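PDB 4MAD: beta-galactosidase from Bacillus circulans, which probably hydrolyses terminal non-reducing beta-D-galactose residues from beta-D-galactosides, as a member of glycosyl hydrolase family 35. Local coordinates for residues 36-41 against 50-55; 282-287 against 316-321; 395-400 against 489-494; 416-421 against 470-475. One frame throughout, in Å; residues are numbered along the deposited sequence.

Interaction 1: residues 36-41 against 50-55; sequences GAMHYF and DRLLKL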
loop_
_atom_site.group_PDB
_atom_site.type_symbol
_atom_site.label_atom_id
_atom_site.label_comp_id
_atom_site.label_asym_id
_atom_site.label_seq_id
_atom_site.Cartn_x
_atom_site.Cartn_y
_atom_site.Cartn_z
ATOM N N GLY A 36 -13.350 4.676 12.581
ATOM C CA GLY A 36 -13.186 3.797 11.470
ATOM C C GLY A 36 -11.983 4.202 10.658
ATOM O O GLY A 36 -11.823 5.291 10.330
ATOM N N ALA A 37 -11.134 3.245 10.365
ATOM C CA ALA A 37 -10.003 3.522 9.485
ATOM C C ALA A 37 -10.378 3.566 8.000
ATOM O O ALA A 37 -10.982 2.673 7.485
ATOM C CB ALA A 37 -8.931 2.538 9.698
ATOM N N MET A 38 -10.026 4.675 7.380
ATOM C CA MET A 38 -10.097 4.829 5.964
ATOM C C MET A 38 -8.901 5.651 5.483
ATOM O O MET A 38 -8.637 6.670 5.999
ATOM C CB MET A 38 -11.381 5.519 5.548
ATOM C CG MET A 38 -11.456 5.803 4.115
ATOM S SD MET A 38 -12.942 6.716 3.599
ATOM C CE MET A 38 -12.519 7.004 1.904
ATOM N N HIS A 39 -8.218 5.167 4.482
ATOM C CA HIS A 39 -7.032 5.847 3.991
ATOM C C HIS A 39 -7.316 6.644 2.728
ATOM O O HIS A 39 -7.752 6.103 1.764
ATOM C CB HIS A 39 -5.998 4.811 3.646
ATOM C CG HIS A 39 -5.570 3.972 4.791
ATOM N ND1 HIS A 39 -5.813 4.312 6.095
ATOM C CD2 HIS A 39 -4.947 2.773 4.825
ATOM C CE1 HIS A 39 -5.337 3.372 6.882
ATOM N NE2 HIS A 39 -4.834 2.419 6.132
ATOM N N TYR A 40 -7.038 7.924 2.738
ATOM C CA TYR A 40 -7.402 8.727 1.595
ATOM C C TYR A 40 -6.755 8.152 0.333
ATOM O O TYR A 40 -7.279 8.263 -0.717
ATOM C CB TYR A 40 -7.046 10.210 1.775
ATOM C CG TYR A 40 -5.634 10.437 2.142
ATOM C CD1 TYR A 40 -4.723 10.820 1.213
ATOM C CD2 TYR A 40 -5.225 10.278 3.402
ATOM C CE1 TYR A 40 -3.400 10.979 1.540
ATOM C CE2 TYR A 40 -3.903 10.460 3.754
ATOM C CZ TYR A 40 -2.974 10.791 2.806
ATOM O OH TYR A 40 -1.681 10.961 3.127
ATOM N N PHE A 41 -5.595 7.553 0.507
ATOM C CA PHE A 41 -4.732 7.184 -0.612
ATOM C C PHE A 41 -5.155 5.899 -1.244
ATOM O O PHE A 41 -4.569 5.467 -2.185
ATOM C CB PHE A 41 -3.278 7.170 -0.235
ATOM C CG PHE A 41 -2.957 6.491 1.074
ATOM C CD1 PHE A 41 -2.653 5.161 1.104
ATOM C CD2 PHE A 41 -2.948 7.182 2.261
ATOM C CE1 PHE A 41 -2.296 4.589 2.245
ATOM C CE2 PHE A 41 -2.621 6.576 3.393
ATOM C CZ PHE A 41 -2.305 5.280 3.383
ATOM N N ASP A 50 -18.637 9.570 -0.452
ATOM C CA ASP A 50 -19.523 8.439 -0.397
ATOM C C ASP A 50 -19.105 7.531 0.740
ATOM O O ASP A 50 -19.906 7.127 1.521
ATOM C CB ASP A 50 -19.439 7.648 -1.687
ATOM C CG ASP A 50 -20.292 6.392 -1.658
ATOM O OD1 ASP A 50 -21.495 6.509 -1.764
ATOM O OD2 ASP A 50 -19.767 5.295 -1.494
ATOM N N ARG A 51 -17.817 7.209 0.807
ATOM C CA ARG A 51 -17.381 6.309 1.834
ATOM C C ARG A 51 -17.534 6.879 3.215
ATOM O O ARG A 51 -17.933 6.211 4.089
ATOM C CB ARG A 51 -15.971 5.831 1.589
ATOM C CG ARG A 51 -15.677 5.527 0.152
ATOM C CD ARG A 51 -16.208 4.200 -0.319
ATOM N NE ARG A 51 -15.583 3.743 -1.544
ATOM C CZ ARG A 51 -16.119 3.864 -2.746
ATOM N NH1 ARG A 51 -17.282 4.417 -2.896
ATOM N NH2 ARG A 51 -15.489 3.440 -3.810
ATOM N N LEU A 52 -17.193 8.145 3.361
ATOM C CA LEU A 52 -17.311 8.794 4.647
ATOM C C LEU A 52 -18.760 8.850 5.131
ATOM O O LEU A 52 -19.004 8.630 6.239
ATOM C CB LEU A 52 -16.701 10.189 4.630
ATOM C CG LEU A 52 -15.205 10.142 4.429
ATOM C CD1 LEU A 52 -14.607 11.395 3.997
ATOM C CD2 LEU A 52 -14.566 9.620 5.663
ATOM N N LEU A 53 -19.690 9.102 4.228
ATOM C CA LEU A 53 -21.086 9.138 4.560
ATOM C C LEU A 53 -21.527 7.787 5.083
ATOM O O LEU A 53 -22.316 7.700 5.995
ATOM C CB LEU A 53 -21.883 9.484 3.316
ATOM C CG LEU A 53 -21.911 10.941 2.927
ATOM C CD1 LEU A 53 -22.494 11.140 1.649
ATOM C CD2 LEU A 53 -22.579 11.751 3.916
ATOM N N LYS A 54 -20.999 6.747 4.467
ATOM C CA LYS A 54 -21.273 5.382 4.903
ATOM C C LYS A 54 -20.753 5.079 6.322
ATOM O O LYS A 54 -21.409 4.493 7.121
ATOM C CB LYS A 54 -20.776 4.359 3.897
ATOM C CG LYS A 54 -21.625 4.299 2.646
ATOM C CD LYS A 54 -20.995 3.717 1.416
ATOM C CE LYS A 54 -21.987 3.516 0.348
ATOM N NZ LYS A 54 -21.493 3.174 -0.938
ATOM N N LEU A 55 -19.567 5.517 6.623
ATOM C CA LEU A 55 -19.051 5.312 7.950
ATOM C C LEU A 55 -19.889 6.069 8.989
ATOM O O LEU A 55 -20.233 5.557 9.988
ATOM C CB LEU A 55 -17.597 5.735 8.031
ATOM C CG LEU A 55 -16.606 5.088 7.058
ATOM C CD1 LEU A 55 -15.214 5.476 7.451
ATOM C CD2 LEU A 55 -16.752 3.641 7.029
#
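Met38 reaches from its strand to the helix and meets three residues there. Its SD lies 3.9 Å from the CD2 branch of Leu52. Its methyl CE lies 3.7 Å from CB of Arg51. Met38 crosses both side chains at about a right angle; SD as well as CE touches Arg51 CB. Nearer the backbone, Met38 CB is 4.3 Å from CD1 of Leu55. That same leucine methyl lies 4.5 Å from O of Gly36. With CG anti to the backbone N (chi1 175°) and the chain extended beyond it, Met38 spans the gap between strand and helix. Nothing beyond CB would remain with an alanine here, and a gap would probably open beside Arg51 and Leu52. The contact packs the first strand of the parallel eight-stranded barrel, 34-38, against helix 48-58, which leads to strand 62-66 in a beta-alpha-beta crossover. The short strand and helix segments run antiparallel, at 172°, with axes 10.3 Å apart. No hydrogen bond joins them. Val63 and Phe90 also touch Met38. Farther out, the guanidinium of Arg51 turns off from the strand into a salt-bridge network with Asp50 and Lys54. NH1 of Arg51 meets OD2 of Asp50 at 3.0 Å, on the anti side and well out of the carboxylate plane. Lys54 NZ takes the syn lone pair of that oxygen at 2.8 Å and also bonds to Gly323 O.

Interaction 2: residues 282-287 against 316-321; sequences VNFYMA and DGLLTE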
loop_
_atom_site.group_PDB
_atom_site.type_symbol
_atom_site.label_atom_id
_atom_site.label_comp_id
_atom_site.label_asym_id
_atom_site.label_seq_id
_atom_site.Cartn_x
_atom_site.Cartn_y
_atom_site.Cartn_z
ATOM N N VAL A 282 -12.730 2.278 20.225
ATOM C CA VAL A 282 -12.252 1.404 19.190
ATOM C C VAL A 282 -12.070 2.094 17.854
ATOM O O VAL A 282 -12.802 2.950 17.503
ATOM C CB VAL A 282 -13.184 0.211 19.050
ATOM C CG1 VAL A 282 -14.538 0.664 18.664
ATOM C CG2 VAL A 282 -12.642 -0.798 18.032
ATOM N N ASN A 283 -11.045 1.704 17.139
ATOM C CA ASN A 283 -10.848 2.083 15.752
ATOM C C ASN A 283 -10.840 0.845 14.874
ATOM O O ASN A 283 -9.999 0.054 14.997
ATOM C CB ASN A 283 -9.548 2.842 15.588
ATOM C CG ASN A 283 -9.326 3.345 14.191
ATOM O OD1 ASN A 283 -10.234 3.824 13.539
ATOM N ND2 ASN A 283 -8.084 3.248 13.739
ATOM N N PHE A 284 -11.823 0.714 14.013
ATOM C CA PHE A 284 -11.933 -0.435 13.180
ATOM C C PHE A 284 -10.848 -0.360 12.065
ATOM O O PHE A 284 -10.803 0.594 11.358
ATOM C CB PHE A 284 -13.329 -0.516 12.565
ATOM C CG PHE A 284 -14.307 -1.283 13.364
ATOM C CD1 PHE A 284 -14.767 -2.452 12.922
ATOM C CD2 PHE A 284 -14.768 -0.816 14.545
ATOM C CE1 PHE A 284 -15.640 -3.163 13.671
ATOM C CE2 PHE A 284 -15.654 -1.522 15.260
ATOM C CZ PHE A 284 -16.084 -2.685 14.823
ATOM N N TYR A 285 -10.032 -1.401 11.948
ATOM C CA TYR A 285 -9.075 -1.524 10.890
ATOM C C TYR A 285 -9.364 -2.756 10.016
ATOM O O TYR A 285 -9.183 -3.837 10.464
ATOM C CB TYR A 285 -7.698 -1.635 11.494
ATOM C CG TYR A 285 -6.607 -1.354 10.499
ATOM C CD1 TYR A 285 -5.945 -0.153 10.474
ATOM C CD2 TYR A 285 -6.301 -2.268 9.527
ATOM C CE1 TYR A 285 -4.973 0.096 9.542
ATOM C CE2 TYR A 285 -5.365 -2.007 8.588
ATOM C CZ TYR A 285 -4.686 -0.840 8.602
ATOM O OH TYR A 285 -3.755 -0.622 7.655
ATOM N N MET A 286 -9.800 -2.584 8.769
ATOM C CA MET A 286 -10.137 -1.319 8.137
ATOM C C MET A 286 -11.663 -1.162 8.062
ATOM O O MET A 286 -12.347 -2.111 7.883
ATOM C CB MET A 286 -9.628 -1.299 6.720
ATOM C CG MET A 286 -8.183 -1.302 6.550
ATOM S SD MET A 286 -7.364 0.131 7.019
ATOM C CE MET A 286 -8.033 1.255 5.875
ATOM N N ALA A 287 -12.175 0.033 8.259
ATOM C CA ALA A 287 -13.584 0.227 8.042
ATOM C C ALA A 287 -13.946 0.211 6.585
ATOM O O ALA A 287 -14.800 -0.450 6.188
ATOM C CB ALA A 287 -14.070 1.504 8.649
ATOM N N ASP A 316 -11.925 -7.512 3.924
ATOM C CA ASP A 316 -13.135 -7.948 4.561
ATOM C C ASP A 316 -13.663 -6.795 5.413
ATOM O O ASP A 316 -14.161 -6.970 6.458
ATOM C CB ASP A 316 -12.951 -9.177 5.407
ATOM C CG ASP A 316 -14.252 -9.898 5.640
ATOM O OD1 ASP A 316 -15.136 -9.744 4.842
ATOM O OD2 ASP A 316 -14.319 -10.638 6.598
ATOM N N GLY A 317 -13.510 -5.608 4.889
ATOM C CA GLY A 317 -13.889 -4.403 5.576
ATOM C C GLY A 317 -15.402 -4.254 5.682
ATOM O O GLY A 317 -16.117 -4.992 5.109
ATOM N N LEU A 318 -15.825 -3.270 6.459
ATOM C CA LEU A 318 -17.217 -2.960 6.638
ATOM C C LEU A 318 -17.834 -2.524 5.314
ATOM O O LEU A 318 -18.946 -2.833 5.077
ATOM C CB LEU A 318 -17.421 -1.920 7.701
ATOM C CG LEU A 318 -16.906 -2.288 9.069
ATOM C CD1 LEU A 318 -17.125 -1.197 10.033
ATOM C CD2 LEU A 318 -17.395 -3.553 9.567
ATOM N N LEU A 319 -17.061 -1.807 4.505
ATOM C CA LEU A 319 -17.369 -1.561 3.102
ATOM C C LEU A 319 -16.483 -2.407 2.239
ATOM O O LEU A 319 -15.400 -2.650 2.606
ATOM C CB LEU A 319 -17.119 -0.122 2.713
ATOM C CG LEU A 319 -17.763 0.903 3.605
ATOM C CD1 LEU A 319 -17.597 2.227 3.020
ATOM C CD2 LEU A 319 -19.156 0.595 3.816
ATOM N N THR A 320 -16.966 -2.850 1.104
ATOM C CA THR A 320 -16.178 -3.693 0.209
ATOM C C THR A 320 -15.166 -2.808 -0.494
ATOM O O THR A 320 -15.225 -1.635 -0.379
ATOM C CB THR A 320 -17.002 -4.342 -0.871
ATOM O OG1 THR A 320 -17.485 -3.345 -1.723
ATOM C CG2 THR A 320 -18.138 -5.140 -0.309
ATOM N N GLU A 321 -14.298 -3.389 -1.292
ATOM C CA GLU A 321 -13.246 -2.587 -1.962
ATOM C C GLU A 321 -13.869 -1.489 -2.778
ATOM O O GLU A 321 -13.400 -0.421 -2.784
ATOM C CB GLU A 321 -12.382 -3.421 -2.887
ATOM C CG GLU A 321 -11.442 -2.607 -3.795
ATOM C CD GLU A 321 -10.461 -3.486 -4.608
ATOM O OE1 GLU A 321 -10.675 -4.694 -4.563
ATOM O OE2 GLU A 321 -9.533 -2.964 -5.231
#
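Ala287 and Leu319 are joined by a backbone hydrogen bond. The N-H of Leu319 donates to O of Ala287 at 3.1 Å, with an angle of 163° at the hydrogen. The N of Leu318 is 3.0 Å from the same oxygen. A weaker polar contact lies beside them: CA of Gly317 approaches O of Met286 at 3.6 Å, as a CA-H...O contact. Gly317 brings only backbone here, and a CB on it would lie close to both carbonyl oxygens. Segment 282-287 is the end of strand 281-284, the eighth of the TIM barrel, and the residues that follow it. A cis peptide precedes Met286, and the backbone changes direction at Tyr285 and again at Ala287. This puts the side chain of Met286 about 8 Å from that of Glu247, the probable catalytic nucleophile. Segment 316-321 belongs to the loop that leads to helix 327-339. The apolar part of the contact centres on Leu318. Its CG is anti to the carbonyl carbon (chi1 -59°), and its CD1 meets CD1 of Phe284 at 3.9 Å. The two side chains cross at about a right angle. The same leucine methyl lies 4.3 Å from CB of Ala287, while Leu318 CB sits 3.4 Å from the Ala287 O atom. Val332 of helix 327-339 touches both Phe284 and Leu318. Ala287 also packs on Leu55, and Leu319 on Arg51 and Lys54.

Interaction 3: residues 395-400 against 489-494; sequences FIVYET and TVYPLP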
loop_
_atom_site.group_PDB
_atom_site.type_symbol
_atom_site.label_atom_id
_atom_site.label_comp_id
_atom_site.label_asym_id
_atom_site.label_seq_id
_atom_site.Cartn_x
_atom_site.Cartn_y
_atom_site.Cartn_z
ATOM N N PHE A 395 9.416 -1.855 -13.007
ATOM C CA PHE A 395 10.255 -2.870 -13.613
ATOM C C PHE A 395 11.534 -2.169 -14.044
ATOM O O PHE A 395 11.547 -0.995 -14.201
ATOM C CB PHE A 395 9.586 -3.477 -14.853
ATOM C CG PHE A 395 8.287 -4.185 -14.586
ATOM C CD1 PHE A 395 8.253 -5.534 -14.422
ATOM C CD2 PHE A 395 7.098 -3.501 -14.523
ATOM C CE1 PHE A 395 7.113 -6.175 -14.163
ATOM C CE2 PHE A 395 5.951 -4.164 -14.279
ATOM C CZ PHE A 395 5.961 -5.488 -14.093
ATOM N N ILE A 396 12.590 -2.924 -14.184
ATOM C CA ILE A 396 13.839 -2.381 -14.664
ATOM C C ILE A 396 14.556 -3.448 -15.458
ATOM O O ILE A 396 14.587 -4.553 -15.084
ATOM C CB ILE A 396 14.689 -1.839 -13.515
ATOM C CG1 ILE A 396 16.014 -1.313 -14.017
ATOM C CG2 ILE A 396 14.927 -2.870 -12.525
ATOM C CD1 ILE A 396 16.695 -0.547 -13.073
ATOM N N VAL A 397 15.096 -3.050 -16.580
ATOM C CA VAL A 397 15.804 -3.966 -17.397
ATOM C C VAL A 397 17.307 -3.701 -17.248
ATOM O O VAL A 397 17.740 -2.617 -17.377
ATOM C CB VAL A 397 15.471 -3.813 -18.878
ATOM C CG1 VAL A 397 16.262 -4.728 -19.687
ATOM C CG2 VAL A 397 14.046 -4.042 -19.125
ATOM N N TYR A 398 18.043 -4.760 -16.989
ATOM C CA TYR A 398 19.476 -4.726 -16.835
ATOM C C TYR A 398 20.087 -5.511 -18.015
ATOM O O TYR A 398 19.644 -6.552 -18.330
ATOM C CB TYR A 398 19.960 -5.408 -15.559
ATOM C CG TYR A 398 19.619 -4.773 -14.224
ATOM C CD1 TYR A 398 20.514 -3.945 -13.574
ATOM C CD2 TYR A 398 18.456 -5.068 -13.563
ATOM C CE1 TYR A 398 20.217 -3.414 -12.363
ATOM C CE2 TYR A 398 18.197 -4.537 -12.374
ATOM C CZ TYR A 398 19.072 -3.702 -11.767
ATOM O OH TYR A 398 18.805 -3.180 -10.590
ATOM N N GLU A 399 21.077 -4.929 -18.666
ATOM C CA GLU A 399 21.570 -5.456 -19.909
ATOM C C GLU A 399 23.116 -5.364 -19.976
ATOM O O GLU A 399 23.671 -4.367 -19.636
ATOM C CB GLU A 399 20.923 -4.653 -21.017
ATOM C CG GLU A 399 21.369 -4.792 -22.393
ATOM C CD GLU A 399 20.416 -4.042 -23.361
ATOM O OE1 GLU A 399 20.783 -3.002 -23.890
ATOM O OE2 GLU A 399 19.274 -4.456 -23.512
ATOM N N THR A 400 23.761 -6.434 -20.397
ATOM C CA THR A 400 25.205 -6.453 -20.536
ATOM C C THR A 400 25.588 -7.444 -21.596
ATOM O O THR A 400 24.854 -8.352 -21.868
ATOM C CB THR A 400 25.931 -6.811 -19.242
ATOM O OG1 THR A 400 27.323 -6.481 -19.323
ATOM C CG2 THR A 400 25.785 -8.245 -18.961
ATOM N N THR A 489 23.980 -1.470 -18.949
ATOM C CA THR A 489 23.042 -0.498 -19.416
ATOM C C THR A 489 21.709 -0.897 -18.797
ATOM O O THR A 489 21.376 -2.020 -18.822
ATOM C CB THR A 489 22.903 -0.478 -20.953
ATOM O OG1 THR A 489 24.167 -0.259 -21.580
ATOM C CG2 THR A 489 21.975 0.622 -21.344
ATOM N N VAL A 490 20.982 0.049 -18.221
ATOM C CA VAL A 490 19.746 -0.266 -17.531
ATOM C C VAL A 490 18.675 0.701 -17.956
ATOM O O VAL A 490 18.964 1.805 -18.252
ATOM C CB VAL A 490 19.897 -0.202 -16.036
ATOM C CG1 VAL A 490 21.027 -1.045 -15.580
ATOM C CG2 VAL A 490 19.979 1.185 -15.599
ATOM N N TYR A 491 17.464 0.185 -17.991
ATOM C CA TYR A 491 16.317 0.921 -18.376
ATOM C C TYR A 491 15.261 0.851 -17.272
ATOM O O TYR A 491 14.621 -0.109 -17.098
ATOM C CB TYR A 491 15.765 0.342 -19.689
ATOM C CG TYR A 491 16.792 0.181 -20.821
ATOM C CD1 TYR A 491 16.969 1.135 -21.762
ATOM C CD2 TYR A 491 17.567 -0.927 -20.920
ATOM C CE1 TYR A 491 17.928 0.980 -22.769
ATOM C CE2 TYR A 491 18.506 -1.093 -21.906
ATOM C CZ TYR A 491 18.690 -0.139 -22.832
ATOM O OH TYR A 491 19.623 -0.289 -23.828
ATOM N N PRO A 492 15.145 1.915 -16.542
ATOM C CA PRO A 492 14.154 1.972 -15.496
ATOM C C PRO A 492 12.758 2.096 -16.142
ATOM O O PRO A 492 12.569 2.890 -16.980
ATOM C CB PRO A 492 14.537 3.220 -14.746
ATOM C CG PRO A 492 15.954 3.435 -15.069
ATOM C CD PRO A 492 16.072 3.034 -16.453
ATOM N N LEU A 493 11.800 1.312 -15.669
ATOM C CA LEU A 493 10.479 1.239 -16.225
ATOM C C LEU A 493 9.400 1.414 -15.135
ATOM O O LEU A 493 8.816 0.506 -14.703
ATOM C CB LEU A 493 10.279 -0.073 -16.993
ATOM C CG LEU A 493 11.160 -0.354 -18.212
ATOM C CD1 LEU A 493 11.280 -1.785 -18.626
ATOM C CD2 LEU A 493 10.853 0.501 -19.289
ATOM N N PRO A 494 9.244 2.643 -14.710
ATOM C CA PRO A 494 8.234 3.049 -13.735
ATOM C C PRO A 494 6.805 3.074 -14.327
ATOM O O PRO A 494 5.862 3.156 -13.620
ATOM C CB PRO A 494 8.651 4.457 -13.369
ATOM C CG PRO A 494 9.468 4.907 -14.464
ATOM C CD PRO A 494 10.124 3.742 -15.090
#
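Glu399 and Tyr491 meet on one face of an antiparallel strand pair. From the glutamate backbone outward, CB lies 3.5 Å from O of Thr489. CG is anti to the backbone N (chi1 170°) and the chain runs on extended, carrying the carboxylate to the tyrosine. CD is 3.8 Å from CE2 of Tyr491. OE1 accepts a hydrogen bond from Tyr491 OH at 3.0 Å. That oxygen sits at the ring edge, in the ring plane, but the hydroxyl reaches it from above the carboxylate plane. Carboxylate and ring are turned 63° apart. OE2 bonds instead to NE2 of Gln453, with a long, weak ion pair to Lys451. On the same face, CG2 of Val397 touches CD1 of Leu493 at 3.6 Å. On the other face, Tyr398 and Val490 lie side by side, pointing the same way, with CD1 and CG1 3.6 Å apart. Hydroxyl OH of Tyr398 is bonded to Leu384 O. Strands 395-403 and 488-493 are neighbours in the six-stranded sheet of the first all-beta domain. Phe395, Val397 and Glu399 form hydrogen-bonded pairs with Leu493, Tyr491 and Thr489, two backbone bonds each. Pro492 falls at a non-hydrogen-bonded pair, opposite Ile396, so its missing N-H takes no bond from this pair of strands. The two carboxylate oxygens of Glu399 have separate partners, an arrangement that probably limits rotation of the group and helps to stabilise its negative charge.

Interaction 4: residues 416-421 against 470-475; sequences IHDRGQ and DYKGIT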
loop_
_atom_site.group_PDB
_atom_site.type_symbol
_atom_site.label_atom_id
_atom_site.label_comp_id
_atom_site.label_asym_id
_atom_site.label_seq_id
_atom_site.Cartn_x
_atom_site.Cartn_y
_atom_site.Cartn_z
ATOM N N ILE A 416 18.143 -11.187 -6.124
ATOM C CA ILE A 416 17.046 -10.734 -6.932
ATOM C C ILE A 416 15.855 -10.260 -6.072
ATOM O O ILE A 416 15.312 -10.991 -5.363
ATOM C CB ILE A 416 16.600 -11.791 -7.922
ATOM C CG1 ILE A 416 15.503 -11.260 -8.822
ATOM C CG2 ILE A 416 16.186 -13.016 -7.240
ATOM C CD1 ILE A 416 15.958 -10.386 -9.844
ATOM N N HIS A 417 15.515 -8.978 -6.193
ATOM C CA HIS A 417 14.476 -8.376 -5.424
ATOM C C HIS A 417 13.492 -7.723 -6.385
ATOM O O HIS A 417 13.661 -6.577 -6.704
ATOM C CB HIS A 417 15.068 -7.315 -4.498
ATOM C CG HIS A 417 15.767 -7.861 -3.300
ATOM N ND1 HIS A 417 16.242 -7.064 -2.291
ATOM C CD2 HIS A 417 16.035 -9.128 -2.930
ATOM C CE1 HIS A 417 16.762 -7.815 -1.351
ATOM N NE2 HIS A 417 16.673 -9.069 -1.725
ATOM N N ASP A 418 12.473 -8.443 -6.822
ATOM C CA ASP A 418 12.093 -9.735 -6.308
ATOM C C ASP A 418 11.851 -10.895 -7.291
ATOM O O ASP A 418 11.714 -12.000 -6.888
ATOM C CB ASP A 418 10.859 -9.513 -5.477
ATOM C CG ASP A 418 10.969 -8.295 -4.628
ATOM O OD1 ASP A 418 11.809 -8.317 -3.765
ATOM O OD2 ASP A 418 10.264 -7.334 -4.845
ATOM N N ARG A 419 11.768 -10.563 -8.564
ATOM C CA ARG A 419 11.517 -11.514 -9.614
ATOM C C ARG A 419 12.136 -11.028 -10.908
ATOM O O ARG A 419 12.090 -9.878 -11.217
ATOM C CB ARG A 419 10.039 -11.646 -9.832
ATOM C CG ARG A 419 9.606 -12.893 -10.483
ATOM C CD ARG A 419 8.105 -13.010 -10.384
ATOM N NE ARG A 419 7.558 -14.218 -10.961
ATOM C CZ ARG A 419 7.152 -14.346 -12.215
ATOM N NH1 ARG A 419 7.254 -13.374 -13.090
ATOM N NH2 ARG A 419 6.640 -15.468 -12.611
ATOM N N GLY A 420 12.693 -11.936 -11.658
ATOM C CA GLY A 420 13.192 -11.523 -12.931
ATOM C C GLY A 420 13.120 -12.555 -14.016
ATOM O O GLY A 420 13.204 -13.716 -13.750
ATOM N N GLN A 421 13.028 -12.064 -15.229
ATOM C CA GLN A 421 13.005 -12.858 -16.415
ATOM C C GLN A 421 14.309 -12.650 -17.178
ATOM O O GLN A 421 14.693 -11.567 -17.427
ATOM C CB GLN A 421 11.854 -12.433 -17.289
ATOM C CG GLN A 421 10.490 -12.680 -16.685
ATOM C CD GLN A 421 9.361 -11.903 -17.412
ATOM O OE1 GLN A 421 9.019 -10.817 -17.056
ATOM N NE2 GLN A 421 8.829 -12.498 -18.428
ATOM N N ASP A 470 14.928 -2.644 2.139
ATOM C CA ASP A 470 14.539 -3.544 1.087
ATOM C C ASP A 470 14.822 -2.908 -0.267
ATOM O O ASP A 470 13.989 -2.295 -0.819
ATOM C CB ASP A 470 13.055 -3.896 1.226
ATOM C CG ASP A 470 12.627 -5.000 0.306
ATOM O OD1 ASP A 470 13.443 -5.745 -0.158
ATOM O OD2 ASP A 470 11.463 -5.172 0.144
ATOM N N TYR A 471 16.064 -3.028 -0.715
ATOM C CA TYR A 471 16.469 -2.549 -2.013
ATOM C C TYR A 471 15.843 -3.406 -3.094
ATOM O O TYR A 471 15.758 -4.555 -2.947
ATOM C CB TYR A 471 17.983 -2.602 -2.194
ATOM C CG TYR A 471 18.747 -1.621 -1.353
ATOM C CD1 TYR A 471 18.926 -0.336 -1.766
ATOM C CD2 TYR A 471 19.268 -1.983 -0.152
ATOM C CE1 TYR A 471 19.607 0.535 -1.048
ATOM C CE2 TYR A 471 19.947 -1.103 0.592
ATOM C CZ TYR A 471 20.106 0.151 0.138
ATOM O OH TYR A 471 20.769 1.026 0.896
ATOM N N LYS A 472 15.486 -2.802 -4.194
ATOM C CA LYS A 472 14.856 -3.500 -5.271
ATOM C C LYS A 472 15.694 -3.475 -6.587
ATOM O O LYS A 472 16.515 -2.606 -6.793
ATOM C CB LYS A 472 13.441 -2.975 -5.433
ATOM C CG LYS A 472 12.644 -3.058 -4.188
ATOM C CD LYS A 472 12.445 -4.437 -3.807
ATOM C CE LYS A 472 11.097 -4.661 -3.150
ATOM N NZ LYS A 472 10.954 -5.914 -2.517
ATOM N N GLY A 473 15.485 -4.468 -7.431
ATOM C CA GLY A 473 16.328 -4.718 -8.576
ATOM C C GLY A 473 17.286 -5.831 -8.263
ATOM O O GLY A 473 16.905 -6.836 -7.769
ATOM N N ILE A 474 18.536 -5.603 -8.611
ATOM C CA ILE A 474 19.613 -6.517 -8.326
ATOM C C ILE A 474 20.456 -5.811 -7.292
ATOM O O ILE A 474 20.945 -4.765 -7.530
ATOM C CB ILE A 474 20.400 -6.797 -9.600
ATOM C CG1 ILE A 474 19.519 -7.548 -10.557
ATOM C CG2 ILE A 474 21.606 -7.553 -9.315
ATOM C CD1 ILE A 474 19.951 -7.602 -11.858
ATOM N N THR A 475 20.510 -6.375 -6.109
ATOM C CA THR A 475 21.222 -5.770 -5.014
ATOM C C THR A 475 22.741 -5.657 -5.112
ATOM O O THR A 475 23.268 -4.650 -4.785
ATOM C CB THR A 475 20.843 -6.416 -3.688
ATOM O OG1 THR A 475 21.182 -7.781 -3.717
ATOM C CG2 THR A 475 19.387 -6.270 -3.480
#
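His417 has CG anti to the carbonyl carbon (chi1 -76°), and this turn sets its ring beside Tyr471 and Thr475. Lys472 is bent at chi2 (-65°) and again at chi3, which brings NZ round to Asp418. The His417 ND1 atom donates to O of Tyr471 at 2.6 Å. The oxygen lies in the ring plane, and the donor comes nearly in line with the C=O bond. One face of the imidazole takes a CH-pi contact from Thr475, whose CG2 is 3.8 Å from the ring centroid. The lysine NZ forms a two-pronged salt bridge with Asp418, 2.8 Å from OD1 and from OD2, and uses the syn lone pair of each. A third bond, also a salt bridge, runs from NZ to OD2 of Asp470 at 2.8 Å, from above that carboxylate's plane. With an alanine here, Asp418 and Asp470 would lose their shared ammonium and would probably repel each other more, with Arg434 left to offset them. Strands 409-417 and 473-480 pair antiparallel in a four-stranded sheet of the first all-beta domain. His417 and Gly473 form a hydrogen-bonded pair, with Gly473 N to His417 O at 2.9 Å. Ile416 faces Ile474 in the next, non-hydrogen-bonded pair. A cis peptide then precedes Asp418, and Asp418 and Arg419 form a classic beta bulge opposite Glu457. Arg434 NH1 makes salt bridges with OD1 of both aspartates.

Overall arrangement
Interactions 1 and 2 are core contacts whose touching residues are all buried. Interactions 3 and 4 are mostly buried but include partly exposed residues such as Glu399, Thr489 and His417. The first two share the TIM barrel, where strands 34-38 and 281-284 are neighbours, probably bonded from Ala37 N to Phe284 O. The other two share the first all-beta domain: 416-421 runs on into strand 419-424, in the same sheet as 395-403, and Tyr398 OH probably bonds to Ile474 N. Interaction 1 is apolar strand-helix packing. Interaction 2 ties the end of a barrel strand to a loop by a backbone bond and a few apolar contacts. Interaction 3 is a regular ladder, and interaction 4 a short one with a charged cluster.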